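Local coordinates for extracellular ligand-binding receptor (Rhodopseudomonas palustris, PDB 4F06), which probably binds lignin-derived aromatic acids such as p-hydroxybenzoic acid as the solute-binding protein of an ABC transporter, at residues D30-E35 with L294-I299; Q65-I68 with K72-Y75; S107-K112 with I116-F121; E300-S303 with D309-I312; M318-P323 with V327-E332. All blocks are in the same frame, centred on the assembly; numbering follows the deposited sequence.

Contact 1: residues D30-E35 with L294-I299; sequences DAWVAE and LIYKMI. With PHB (p-hydroxybenzoic acid), chain C.
An edge-to-face (T-shaped) aromatic pair, Trp32 against Tyr296, joins helix 19-36 to helix 283-301, two helices far apart in sequence that meet beside a bound p-hydroxybenzoic acid. The helices themselves stand well apart, with Trp32 CA and Tyr296 CA separated by 10.1 Å, and the two rings fill the distance. With CG anti to the backbone N (chi1 179°), the indole reaches straight out from its helix and presents the edge of its five-membered ring. Trp32 NE1 lies 3.2 Å above the plane of the Tyr296 ring, over its centre, and the two planes stand at 87°. The phenol runs past the indole in the opposite direction, so that Tyr296 OH comes within 3.8 Å of Val33 CG2 and is hydrogen-bonded to Gly37 O, just beyond the tryptophan's own helix. Both helices belong to the periplasmic binding protein fold, and their facing side chains line a ligand pocket. The benzo edge of the indole brings Trp32 CZ2 to 3.8 Å from C2 of the ligand, while Tyr296 CB lies 3.7 Å from the carboxylate atom O1'. Exchanging Tyr296 for an alanine would probably leave the indole N-H edge without the ring face it points at, and Gly37 O without its hydroxyl partner. From the next position, Lys297 CB approaches ligand atom C5 at 3.7 Å.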
# COMPACT_ATOMS: atom_id res chain seq x y z
N ASP A 30 0.91 14.91 8.74
CA ASP A 30 1.19 16.35 8.84
C ASP A 30 0.37 17.13 7.84
O ASP A 30 -0.07 18.25 8.12
CB ASP A 30 2.69 16.64 8.61
CG ASP A 30 3.56 16.23 9.77
OD1 ASP A 30 3.05 15.97 10.86
OD2 ASP A 30 4.83 16.25 9.59
N ALA A 31 0.16 16.57 6.65
CA ALA A 31 -0.67 17.23 5.64
C ALA A 31 -2.13 17.33 6.13
O ALA A 31 -2.80 18.38 5.98
CB ALA A 31 -0.61 16.51 4.30
N TRP A 32 -2.64 16.24 6.72
CA TRP A 32 -3.97 16.26 7.29
C TRP A 32 -4.12 17.35 8.33
O TRP A 32 -5.10 18.11 8.30
CB TRP A 32 -4.30 14.85 7.88
CG TRP A 32 -5.66 14.88 8.50
CD1 TRP A 32 -5.96 15.11 9.84
CD2 TRP A 32 -6.93 14.78 7.81
NE1 TRP A 32 -7.33 15.11 10.02
CE2 TRP A 32 -7.96 14.94 8.83
CE3 TRP A 32 -7.29 14.56 6.48
CZ2 TRP A 32 -9.32 14.94 8.50
CZ3 TRP A 32 -8.66 14.58 6.17
CH2 TRP A 32 -9.63 14.76 7.16
N VAL A 33 -3.18 17.44 9.25
CA VAL A 33 -3.20 18.45 10.31
C VAL A 33 -3.02 19.84 9.73
O VAL A 33 -3.63 20.81 10.22
CB VAL A 33 -2.15 18.08 11.40
CG1 VAL A 33 -2.04 19.19 12.42
CG2 VAL A 33 -2.54 16.76 12.07
N ALA A 34 -2.21 19.99 8.70
CA ALA A 34 -2.05 21.33 8.08
C ALA A 34 -3.38 21.85 7.58
O ALA A 34 -3.63 23.06 7.63
CB ALA A 34 -1.03 21.27 6.94
N GLU A 35 -4.24 20.96 7.08
CA GLU A 35 -5.54 21.36 6.59
C GLU A 35 -6.59 21.44 7.69
O GLU A 35 -7.46 22.32 7.65
CB GLU A 35 -5.98 20.38 5.48
CG GLU A 35 -7.35 20.63 4.88
CD GLU A 35 -7.44 21.88 4.06
OE1 GLU A 35 -6.39 22.47 3.72
OE2 GLU A 35 -8.57 22.30 3.70
N LEU A 294 -10.17 9.06 9.15
CA LEU A 294 -11.00 8.06 9.87
C LEU A 294 -10.82 8.19 11.38
O LEU A 294 -11.79 8.04 12.14
CB LEU A 294 -10.66 6.63 9.44
CG LEU A 294 -10.94 6.32 7.98
CD1 LEU A 294 -10.85 4.85 7.72
CD2 LEU A 294 -12.32 6.80 7.55
N ILE A 295 -9.60 8.45 11.84
CA ILE A 295 -9.36 8.63 13.28
C ILE A 295 -10.12 9.85 13.79
O ILE A 295 -10.75 9.77 14.84
CB ILE A 295 -7.86 8.71 13.59
CG1 ILE A 295 -7.24 7.33 13.28
CG2 ILE A 295 -7.62 9.17 15.03
CD1 ILE A 295 -5.73 7.35 13.20
N TYR A 296 -10.11 10.95 13.03
CA TYR A 296 -10.89 12.14 13.45
C TYR A 296 -12.37 11.79 13.50
O TYR A 296 -13.09 12.20 14.43
CB TYR A 296 -10.61 13.32 12.53
CG TYR A 296 -9.33 14.06 12.90
CD1 TYR A 296 -8.15 13.40 13.30
CD2 TYR A 296 -9.27 15.45 12.77
CE1 TYR A 296 -7.00 14.12 13.62
CE2 TYR A 296 -8.12 16.16 13.06
CZ TYR A 296 -6.98 15.50 13.46
OH TYR A 296 -5.84 16.16 13.75
N LYS A 297 -12.87 11.05 12.50
CA LYS A 297 -14.28 10.65 12.54
C LYS A 297 -14.59 9.79 13.79
O LYS A 297 -15.63 9.96 14.42
CB LYS A 297 -14.63 9.86 11.27
CG LYS A 297 -16.07 9.37 11.25
CD LYS A 297 -17.10 10.46 11.11
CE LYS A 297 -18.47 9.82 10.93
NZ LYS A 297 -19.43 10.93 10.68
N MSE A 298 -13.71 8.84 14.10
CA MSE A 298 -13.94 7.95 15.26
C MSE A 298 -13.94 8.76 16.56
O MSE A 298 -14.79 8.54 17.42
CB MSE A 298 -12.89 6.84 15.33
CG MSE A 298 -13.12 5.83 14.22
SE MSE A 298 -12.16 4.17 14.24
CE MSE A 298 -10.44 4.98 13.84
N ILE A 299 -13.02 9.72 16.70
CA ILE A 299 -13.01 10.58 17.88
C ILE A 299 -14.31 11.40 17.95
O ILE A 299 -14.89 11.50 19.02
CB ILE A 299 -11.73 11.45 17.88
CG1 ILE A 299 -10.49 10.54 18.05
CG2 ILE A 299 -11.77 12.50 18.97
CD1 ILE A 299 -9.16 11.23 17.79
C1' PHB C . -12.70 16.23 11.30
O1' PHB C . -12.96 16.15 12.55
O2' PHB C . -12.00 17.11 10.74
C1 PHB C . -13.30 15.27 10.38
C2 PHB C . -13.03 15.40 8.99
C3 PHB C . -13.61 14.53 8.10
C4 PHB C . -14.44 13.51 8.60
C5 PHB C . -14.67 13.36 9.98
C6 PHB C . -14.11 14.26 10.90
O4 PHB C . -14.98 12.66 7.68

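Contact 2: residues Q65-I68 with K72-Y75; sequences QELI and KVQY
The backbone turns back on itself at Lys72, whose positive phi of 55° follows the end of helix 57-69 and brings Val73 N to within 3.2 Å of Leu67 O in a nearly straight hydrogen bond (174°). This turn is the helix-to-strand link of a beta-alpha-beta crossover that runs from strand 43-51 through the helix to strand 75-78. The bond reaches the carbonyl oxygen from a direction tilted out of its plane. A chi1 of -57° sets Val73 CG1 anti to the carbonyl carbon and CG2 between that carbon and the backbone N, and both methyls then lie beside the same oxygen, CG1 at 3.5 Å and CG2 at 3.7 Å from Leu67 O. They also meet Leu67 CB, each at 4.1 Å, while the rest of the leucine packs on Val48 and Ile11 of the sheet. Cutting Val73 back to a glycine would probably open a gap against Leu67 CB and leave the turn freer to move. One residue earlier, Lys72 CA makes a CA-H...O contact of 3.1 Å with Ile68 O. That oxygen also accepts from a water, at 2.9 Å, which gives its second bond to Val73 O at 2.8 Å.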
# COMPACT_ATOMS: atom_id res chain seq x y z
N GLN A 65 2.09 -2.72 22.43
CA GLN A 65 1.77 -2.83 23.86
C GLN A 65 2.33 -1.63 24.63
O GLN A 65 1.65 -1.13 25.52
CB GLN A 65 2.32 -4.14 24.42
CG GLN A 65 1.55 -5.31 23.87
CD GLN A 65 2.11 -6.66 24.23
OE1 GLN A 65 3.32 -6.80 24.46
NE2 GLN A 65 1.21 -7.66 24.31
N GLU A 66 3.54 -1.16 24.31
CA GLU A 66 4.07 0.03 24.99
C GLU A 66 3.20 1.25 24.70
O GLU A 66 2.95 2.10 25.57
CB GLU A 66 5.52 0.30 24.55
CG GLU A 66 6.16 1.53 25.23
CD GLU A 66 6.09 2.94 24.51
OE1 GLU A 66 5.69 3.15 23.35
OE2 GLU A 66 6.51 3.95 25.12
N LEU A 67 2.78 1.41 23.45
CA LEU A 67 1.93 2.57 23.11
C LEU A 67 0.59 2.50 23.88
O LEU A 67 0.10 3.51 24.37
CB LEU A 67 1.65 2.62 21.61
CG LEU A 67 2.86 3.09 20.78
CD1 LEU A 67 2.72 2.62 19.32
CD2 LEU A 67 3.00 4.59 20.92
N ILE A 68 0.00 1.29 23.99
CA ILE A 68 -1.26 1.13 24.71
C ILE A 68 -1.07 1.42 26.21
O ILE A 68 -1.88 2.14 26.82
CB ILE A 68 -1.80 -0.31 24.50
CG1 ILE A 68 -2.32 -0.47 23.05
CG2 ILE A 68 -2.95 -0.67 25.46
CD1 ILE A 68 -2.47 -1.91 22.58
N LYS A 72 -0.96 5.30 26.57
CA LYS A 72 -2.41 5.24 26.75
C LYS A 72 -3.12 5.66 25.47
O LYS A 72 -4.15 6.33 25.49
CB LYS A 72 -2.88 6.09 27.98
CG LYS A 72 -2.21 5.64 29.28
CD LYS A 72 -2.65 6.42 30.51
CE LYS A 72 -2.23 5.68 31.78
NZ LYS A 72 -0.77 5.36 31.74
N VAL A 73 -2.60 5.20 24.33
CA VAL A 73 -3.22 5.58 23.07
C VAL A 73 -4.64 5.02 22.96
O VAL A 73 -4.92 3.92 23.44
CB VAL A 73 -2.40 5.12 21.83
CG1 VAL A 73 -0.99 5.70 21.89
CG2 VAL A 73 -2.33 3.59 21.63
N GLN A 74 -5.50 5.82 22.33
CA GLN A 74 -6.85 5.34 22.03
C GLN A 74 -6.92 4.61 20.70
O GLN A 74 -7.89 3.86 20.45
CB GLN A 74 -7.87 6.47 22.06
CG GLN A 74 -8.20 6.97 23.45
CD GLN A 74 -9.45 7.82 23.42
OE1 GLN A 74 -10.30 7.63 22.57
NE2 GLN A 74 -9.59 8.72 24.36
N TYR A 75 -5.94 4.84 19.80
CA TYR A 75 -5.93 4.29 18.44
C TYR A 75 -4.50 3.93 18.09
O TYR A 75 -3.58 4.62 18.52
CB TYR A 75 -6.44 5.33 17.41
CG TYR A 75 -7.86 5.76 17.71
CD1 TYR A 75 -8.95 5.00 17.26
CD2 TYR A 75 -8.10 6.85 18.53
CE1 TYR A 75 -10.25 5.32 17.64
CE2 TYR A 75 -9.38 7.19 18.91
CZ TYR A 75 -10.45 6.42 18.49
OH TYR A 75 -11.76 6.67 18.87
O HOH W 1 -4.59 2.46 25.77

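Contact 3: residues S107-K112 with I116-F121; sequences SSITEK and IVRTSF
Arg118 reaches from strand 116-118, an outermost strand of the sheet in the first lobe of this periplasmic binding protein, to the 3-10 segment 107-111 that lies between strands 99-101 and 116-118. Its NH2 donates to Ser107 O at 3.1 Å in a bent bond (136°). The oxygen lies close to the guanidinium plane, yet the nitrogen sits above the plane of the carbonyl. Two apolar groups approach the guanidinium obliquely: Ile109 CD1 is 3.7 Å from Arg118 NH1, and Thr110 CG2 is 3.6 Å from Arg118 NH2. Ile116 CD1 also touches Ile109 O at 3.4 Å, and the CG2 methyls of Ile116 and Thr110 meet at 4.1 Å.

The arginine gets there by running out with CG anti to the backbone N (chi1 174°) and then bending at chi3 (48°), which turns the guanidinium toward the loop. Its other nitrogens are engaged too. NH1 bonds to Ala104 O and Thr106 O, and NE to His335 ND1, so a single side chain gathers three backbone carbonyls of the 104-107 region. The same bonds probably help to position Ala104, which lines the p-hydroxybenzoic acid pocket, as does Phe121 at the end of the second segment.

Further out, Ser107 is fixed through its OG to Asp365 and through its N to Asp154 of helix 150-165, while Arg334 NH1 bonds to both Thr110 O and Ile116 O and so ties the two segments together from outside. A water completes the link, accepting from Arg118 NH2 at 2.8 Å and lying 2.9 Å from Thr110 OG1 in a hydrogen bond.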
# COMPACT_ATOMS: atom_id res chain seq x y z
N SER A 107 -4.94 -9.73 2.31
CA SER A 107 -6.41 -9.60 2.46
C SER A 107 -6.88 -9.99 3.85
O SER A 107 -7.72 -9.29 4.42
CB SER A 107 -7.14 -10.46 1.42
OG SER A 107 -7.05 -9.91 0.12
N SER A 108 -6.39 -11.10 4.39
CA SER A 108 -6.93 -11.62 5.63
C SER A 108 -6.64 -10.77 6.86
O SER A 108 -7.20 -11.06 7.92
CB SER A 108 -6.44 -13.04 5.89
OG SER A 108 -5.03 -13.01 6.05
N ILE A 109 -5.80 -9.73 6.77
CA ILE A 109 -5.50 -8.94 7.97
C ILE A 109 -6.80 -8.42 8.59
O ILE A 109 -6.93 -8.41 9.81
CB ILE A 109 -4.55 -7.80 7.63
CG1 ILE A 109 -3.16 -8.34 7.26
CG2 ILE A 109 -4.46 -6.80 8.80
CD1 ILE A 109 -2.20 -7.29 6.72
N THR A 110 -7.75 -7.93 7.80
CA THR A 110 -8.98 -7.35 8.38
C THR A 110 -9.82 -8.40 9.11
O THR A 110 -10.61 -8.02 9.96
CB THR A 110 -9.82 -6.61 7.31
OG1 THR A 110 -10.06 -7.53 6.23
CG2 THR A 110 -9.13 -5.37 6.78
N GLU A 111 -9.64 -9.67 8.77
CA GLU A 111 -10.40 -10.73 9.42
C GLU A 111 -9.85 -11.07 10.80
O GLU A 111 -10.47 -11.85 11.53
CB GLU A 111 -10.42 -12.02 8.56
CG GLU A 111 -11.10 -11.81 7.21
CD GLU A 111 -10.97 -13.08 6.39
OE1 GLU A 111 -9.81 -13.50 6.06
OE2 GLU A 111 -12.01 -13.67 6.07
N LYS A 112 -8.71 -10.49 11.19
CA LYS A 112 -8.06 -10.91 12.44
C LYS A 112 -8.51 -10.08 13.66
O LYS A 112 -8.11 -10.39 14.79
CB LYS A 112 -6.52 -10.77 12.32
CG LYS A 112 -5.94 -11.55 11.15
CD LYS A 112 -6.24 -13.03 11.23
CE LYS A 112 -5.57 -13.73 10.06
NZ LYS A 112 -5.78 -15.20 10.08
N ILE A 116 -10.10 -3.50 13.18
CA ILE A 116 -9.17 -3.04 12.16
C ILE A 116 -9.96 -2.38 11.01
O ILE A 116 -11.01 -2.90 10.56
CB ILE A 116 -8.38 -4.24 11.58
CG1 ILE A 116 -7.41 -4.74 12.61
CG2 ILE A 116 -7.65 -3.82 10.29
CD1 ILE A 116 -6.77 -6.06 12.26
N VAL A 117 -9.47 -1.24 10.54
CA VAL A 117 -9.92 -0.67 9.27
C VAL A 117 -8.71 -0.34 8.44
O VAL A 117 -7.70 0.04 9.01
CB VAL A 117 -10.86 0.55 9.50
CG1 VAL A 117 -10.14 1.66 10.28
CG2 VAL A 117 -11.49 1.07 8.20
N ARG A 118 -8.77 -0.52 7.12
CA ARG A 118 -7.57 -0.38 6.29
C ARG A 118 -7.79 0.70 5.23
O ARG A 118 -8.77 0.64 4.49
CB ARG A 118 -7.21 -1.74 5.64
CG ARG A 118 -6.05 -1.63 4.66
CD ARG A 118 -5.35 -2.96 4.43
NE ARG A 118 -6.31 -4.04 4.17
CZ ARG A 118 -5.97 -5.34 4.24
NH1 ARG A 118 -4.68 -5.67 4.51
NH2 ARG A 118 -6.89 -6.29 4.06
N THR A 119 -6.85 1.66 5.16
CA THR A 119 -6.95 2.77 4.19
C THR A 119 -5.86 2.67 3.13
O THR A 119 -5.68 3.64 2.35
CB THR A 119 -6.85 4.14 4.90
OG1 THR A 119 -5.63 4.15 5.65
CG2 THR A 119 -8.04 4.36 5.84
N SER A 120 -5.18 1.52 3.04
CA SER A 120 -4.15 1.37 2.01
C SER A 120 -4.74 0.67 0.79
O SER A 120 -5.32 1.34 -0.08
CB SER A 120 -2.91 0.67 2.58
OG SER A 120 -3.29 -0.61 3.12
N PHE A 121 -4.64 -0.68 0.72
CA PHE A 121 -4.99 -1.46 -0.48
C PHE A 121 -4.84 -2.89 -0.09
O PHE A 121 -4.24 -3.21 0.95
CB PHE A 121 -4.07 -1.10 -1.70
CG PHE A 121 -2.57 -1.28 -1.39
CD1 PHE A 121 -1.91 -0.24 -0.70
CD2 PHE A 121 -1.86 -2.41 -1.78
CE1 PHE A 121 -0.52 -0.34 -0.43
CE2 PHE A 121 -0.49 -2.52 -1.51
CZ PHE A 121 0.15 -1.50 -0.81
O HOH W 2 -9.63 -6.60 3.56

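Contact 4: residues E300-S303 with D309-I312; sequences EATS and DKAI. With PHB (p-hydroxybenzoic acid), chain C.
Thr302 and Ala311 make the close-packed part of this meeting between the end of helix 283-301 and helix 308-315. The methyl of Thr302 lies against the backbone of the second helix, with CG2 3.8 Å from Ala311 N, and touches the Ala311 CB methyl at 4.0 Å. The small alanine is consistent with the close approach, Thr302 CA and Ala311 CA being 6.2 Å apart. Division of labour within the threonine explains the fit. At chi1 of 59° its OG1 sits between the backbone N and the carbonyl carbon and hydrogen-bonds back to Met298 O in the last helical turns, which leaves CG2 to face the neighbouring helix. Tyr75 of strand 75-78 packs on both Thr302 and Ala311 and covers this buried side.

The outer side is looser and built from a lysine's aliphatic chain. Lys310 CB is 4.1 Å from Thr302 CG2, and a bend at chi3 (-59°) lays CD against Ala301 O at 3.4 Å, a contact of packing alone. Beyond it the amine makes a long, weak ion pair with Asp307, in keeping with its exposed position.

Glu300 points elsewhere, toward the bound p-hydroxybenzoic acid. Its OE2 lies 2.9 Å from the ligand's O1', though the side chain has a second conformer and the approach is therefore doubtful. What ends the helix is clearer: Ser303 has positive phi and its N bonds to Glu300 O at 3.1 Å, one of two bonds back into the last turn, the signature of a Schellman motif.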
# COMPACT_ATOMS: atom_id res chain seq x y z
N GLU A 300 -14.78 11.97 16.84
CA GLU A 300 -16.05 12.73 16.91
C GLU A 300 -17.19 11.81 17.31
O GLU A 300 -18.02 12.16 18.17
CB GLU A 300 -16.41 13.39 15.57
CG GLU A 300 -15.50 14.52 15.21
CD GLU A 300 -15.98 15.42 14.08
OE1 GLU A 300 -16.84 15.05 13.23
OE2 GLU A 300 -15.43 16.52 14.06
N ALA A 301 -17.25 10.62 16.69
CA ALA A 301 -18.39 9.73 16.94
C ALA A 301 -18.45 9.30 18.40
O ALA A 301 -19.54 9.02 18.90
CB ALA A 301 -18.27 8.50 16.06
N THR A 302 -17.30 9.20 19.06
CA THR A 302 -17.21 8.71 20.42
C THR A 302 -17.05 9.85 21.42
O THR A 302 -16.85 9.61 22.62
CB THR A 302 -16.03 7.73 20.59
OG1 THR A 302 -14.82 8.43 20.24
CG2 THR A 302 -16.20 6.50 19.73
N SER A 303 -17.11 11.11 20.96
CA SER A 303 -16.89 12.28 21.84
C SER A 303 -15.55 12.19 22.59
O SER A 303 -15.42 12.65 23.73
CB SER A 303 -18.07 12.43 22.81
OG SER A 303 -19.26 12.57 22.07
N ASP A 309 -16.35 -0.17 19.66
CA ASP A 309 -17.52 -0.62 18.88
C ASP A 309 -18.17 0.57 18.17
O ASP A 309 -18.53 0.47 16.99
CB ASP A 309 -18.57 -1.29 19.81
CG ASP A 309 -18.18 -2.67 20.29
OD1 ASP A 309 -17.21 -3.27 19.81
OD2 ASP A 309 -18.91 -3.20 21.17
N LYS A 310 -18.34 1.69 18.88
CA LYS A 310 -18.99 2.87 18.30
C LYS A 310 -18.05 3.49 17.25
O LYS A 310 -18.49 3.92 16.18
CB LYS A 310 -19.30 3.88 19.41
CG LYS A 310 -20.09 5.08 18.91
CD LYS A 310 -20.62 5.97 20.03
CE LYS A 310 -21.53 5.25 21.00
NZ LYS A 310 -21.98 6.26 21.98
N ALA A 311 -16.74 3.51 17.52
CA ALA A 311 -15.78 4.10 16.58
C ALA A 311 -15.80 3.33 15.25
O ALA A 311 -15.89 3.94 14.17
CB ALA A 311 -14.37 4.04 17.18
N ILE A 312 -15.72 2.00 15.31
CA ILE A 312 -15.70 1.21 14.08
C ILE A 312 -17.03 1.34 13.36
O ILE A 312 -17.05 1.41 12.11
CB ILE A 312 -15.32 -0.24 14.38
CG1 ILE A 312 -13.85 -0.31 14.77
CG2 ILE A 312 -15.71 -1.20 13.26
CD1 ILE A 312 -12.88 -0.17 13.58
C1' PHB C . -12.70 16.23 11.30
O1' PHB C . -12.96 16.15 12.55
O2' PHB C . -12.00 17.11 10.74
C1 PHB C . -13.30 15.27 10.38
C2 PHB C . -13.03 15.40 8.99
C3 PHB C . -13.61 14.53 8.10
C4 PHB C . -14.44 13.51 8.60
C5 PHB C . -14.67 13.36 9.98
C6 PHB C . -14.11 14.26 10.90
O4 PHB C . -14.98 12.66 7.68

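Contact 5: residues M318-P323 with V327-E332; sequences MKWVSP and VSIDPE
Two first torsions bring Trp320 and Val327 together: chi1 of 71° puts the indole, and chi1 of -63° puts Val327 CG2, between the backbone N and the carbonyl carbon, where each leans across to the facing strand. The methyl settles over the indole face in a CH-pi contact, with Val327 CG2 3.4 Å from the centroid of the Trp320 six-membered ring and 19° off its normal. Ile329 CG1 approaches the same ring at its edge, 3.9 Å from Trp320 CZ3, and the other end of the indole is held by a hydrogen bond from NE1 to Asp290 of helix 283-301. The second carboxylate oxygen of Asp290 takes Ser322 OG, so one acidic residue ties two positions of the strand to the helix. The backbones pair antiparallel. Trp320 and Val327 exchange bonds in both directions, Trp320 N to Val327 O at 3.0 Å and Val327 N to Trp320 O at 2.9 Å, and Ile329 N donates to Met318 O at 2.9 Å. Lys319 and Ser328 face each other on the opposite side as a non-hydrogen-bonded pair, Lys319 CG 3.7 Å from Ser328 CB. This is a beta hairpin of strands 319-322 and 327-329, entered at Met318, a residue of the ligand pocket.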
# COMPACT_ATOMS: atom_id res chain seq x y z
N MSE A 318 -18.51 4.72 5.27
CA MSE A 318 -18.16 6.10 4.99
C MSE A 318 -17.68 6.20 3.55
O MSE A 318 -16.93 5.35 3.10
CB MSE A 318 -17.01 6.52 5.89
CG MSE A 318 -16.92 7.98 6.16
SE MSE A 318 -15.74 8.10 7.76
CE MSE A 318 -14.44 8.93 6.64
N LYS A 319 -18.13 7.23 2.85
CA LYS A 319 -17.72 7.52 1.45
C LYS A 319 -17.14 8.93 1.39
O LYS A 319 -17.70 9.85 2.01
CB LYS A 319 -18.91 7.44 0.52
CG LYS A 319 -19.67 6.14 0.49
CD LYS A 319 -20.84 6.13 -0.51
CE LYS A 319 -21.58 4.80 -0.41
NZ LYS A 319 -22.47 4.56 -1.58
N TRP A 320 -16.05 9.12 0.65
CA TRP A 320 -15.49 10.46 0.50
C TRP A 320 -14.59 10.51 -0.72
O TRP A 320 -14.36 9.48 -1.38
CB TRP A 320 -14.76 10.93 1.79
CG TRP A 320 -13.44 10.20 2.04
CD1 TRP A 320 -12.15 10.66 1.78
CD2 TRP A 320 -13.26 8.86 2.63
NE1 TRP A 320 -11.21 9.74 2.20
CE2 TRP A 320 -11.83 8.61 2.70
CE3 TRP A 320 -14.15 7.84 3.08
CZ2 TRP A 320 -11.32 7.42 3.20
CZ3 TRP A 320 -13.60 6.65 3.58
CH2 TRP A 320 -12.21 6.45 3.63
N VAL A 321 -14.12 11.70 -1.07
CA VAL A 321 -13.16 11.87 -2.15
C VAL A 321 -11.75 12.00 -1.56
O VAL A 321 -11.45 12.97 -0.86
CB VAL A 321 -13.47 13.06 -3.08
CG1 VAL A 321 -12.53 13.03 -4.28
CG2 VAL A 321 -14.94 13.05 -3.54
N SER A 322 -10.95 10.95 -1.74
CA SER A 322 -9.54 10.94 -1.33
C SER A 322 -8.71 11.66 -2.39
O SER A 322 -9.12 11.73 -3.55
CB SER A 322 -9.15 9.45 -1.23
OG SER A 322 -7.74 9.28 -1.09
N PRO A 323 -7.48 12.06 -2.06
CA PRO A 323 -6.55 12.50 -3.11
C PRO A 323 -6.40 11.44 -4.20
O PRO A 323 -6.11 11.77 -5.35
CB PRO A 323 -5.24 12.71 -2.34
CG PRO A 323 -5.73 13.15 -0.98
CD PRO A 323 -6.93 12.27 -0.70
N VAL A 327 -13.53 7.01 -2.71
CA VAL A 327 -13.28 5.81 -1.90
C VAL A 327 -14.41 5.61 -0.92
O VAL A 327 -15.21 6.51 -0.66
CB VAL A 327 -11.94 5.89 -1.14
CG1 VAL A 327 -10.76 5.96 -2.09
CG2 VAL A 327 -11.95 7.05 -0.15
N SER A 328 -14.47 4.40 -0.35
CA SER A 328 -15.38 4.16 0.76
C SER A 328 -14.84 3.05 1.63
O SER A 328 -13.98 2.28 1.16
CB SER A 328 -16.79 3.77 0.24
OG SER A 328 -16.71 2.61 -0.57
N ILE A 329 -15.31 2.94 2.86
CA ILE A 329 -14.95 1.76 3.68
C ILE A 329 -16.10 0.75 3.58
O ILE A 329 -17.25 1.02 4.01
CB ILE A 329 -14.74 2.17 5.15
CG1 ILE A 329 -13.56 3.14 5.30
CG2 ILE A 329 -14.52 0.90 5.96
CD1 ILE A 329 -12.23 2.62 4.72
N ASP A 330 -15.83 -0.40 3.00
CA ASP A 330 -16.83 -1.45 2.89
C ASP A 330 -17.19 -1.96 4.28
O ASP A 330 -16.31 -2.39 4.98
CB ASP A 330 -16.28 -2.57 2.01
CG ASP A 330 -17.35 -3.58 1.60
OD1 ASP A 330 -18.10 -3.99 2.47
OD2 ASP A 330 -17.50 -3.93 0.43
N PRO A 331 -18.48 -1.92 4.68
CA PRO A 331 -18.79 -2.39 6.06
C PRO A 331 -18.52 -3.87 6.26
O PRO A 331 -18.27 -4.30 7.39
CB PRO A 331 -20.32 -2.16 6.21
CG PRO A 331 -20.63 -1.12 5.21
CD PRO A 331 -19.67 -1.34 4.03
N GLU A 332 -18.60 -4.68 5.21
CA GLU A 332 -18.42 -6.08 5.41
C GLU A 332 -16.95 -6.39 5.74
O GLU A 332 -16.66 -7.11 6.70
CB GLU A 332 -18.91 -6.82 4.20
CG GLU A 332 -18.63 -8.26 4.34
CD GLU A 332 -19.49 -9.09 3.48
OE1 GLU A 332 -20.19 -8.54 2.60
OE2 GLU A 332 -19.47 -10.30 3.70

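Helix 283-301 is the common element of contacts 1 and 4, whose centres lie about 14 Å apart and which share one p-hydroxybenzoic acid; Met318 of contact 5, centred about 15 Å from contact 1, lines the same pocket. Contact 3 belongs instead with the second ligand, which Phe121 touches. Individual side chains carry many of the links between contacts. Tyr75 of contact 2 packs against contact 1 (Tyr75 CE2 to Ile299 CG1, 3.6 Å) and contact 4 (Tyr75 OH to Ala311 CB, 4.1 Å), while Ile329 CD1 of contact 5 lies 4.0 Å from Arg118 O of contact 3. Contacts 2 and 5 do not touch, their nearest atoms being about 12 Å apart.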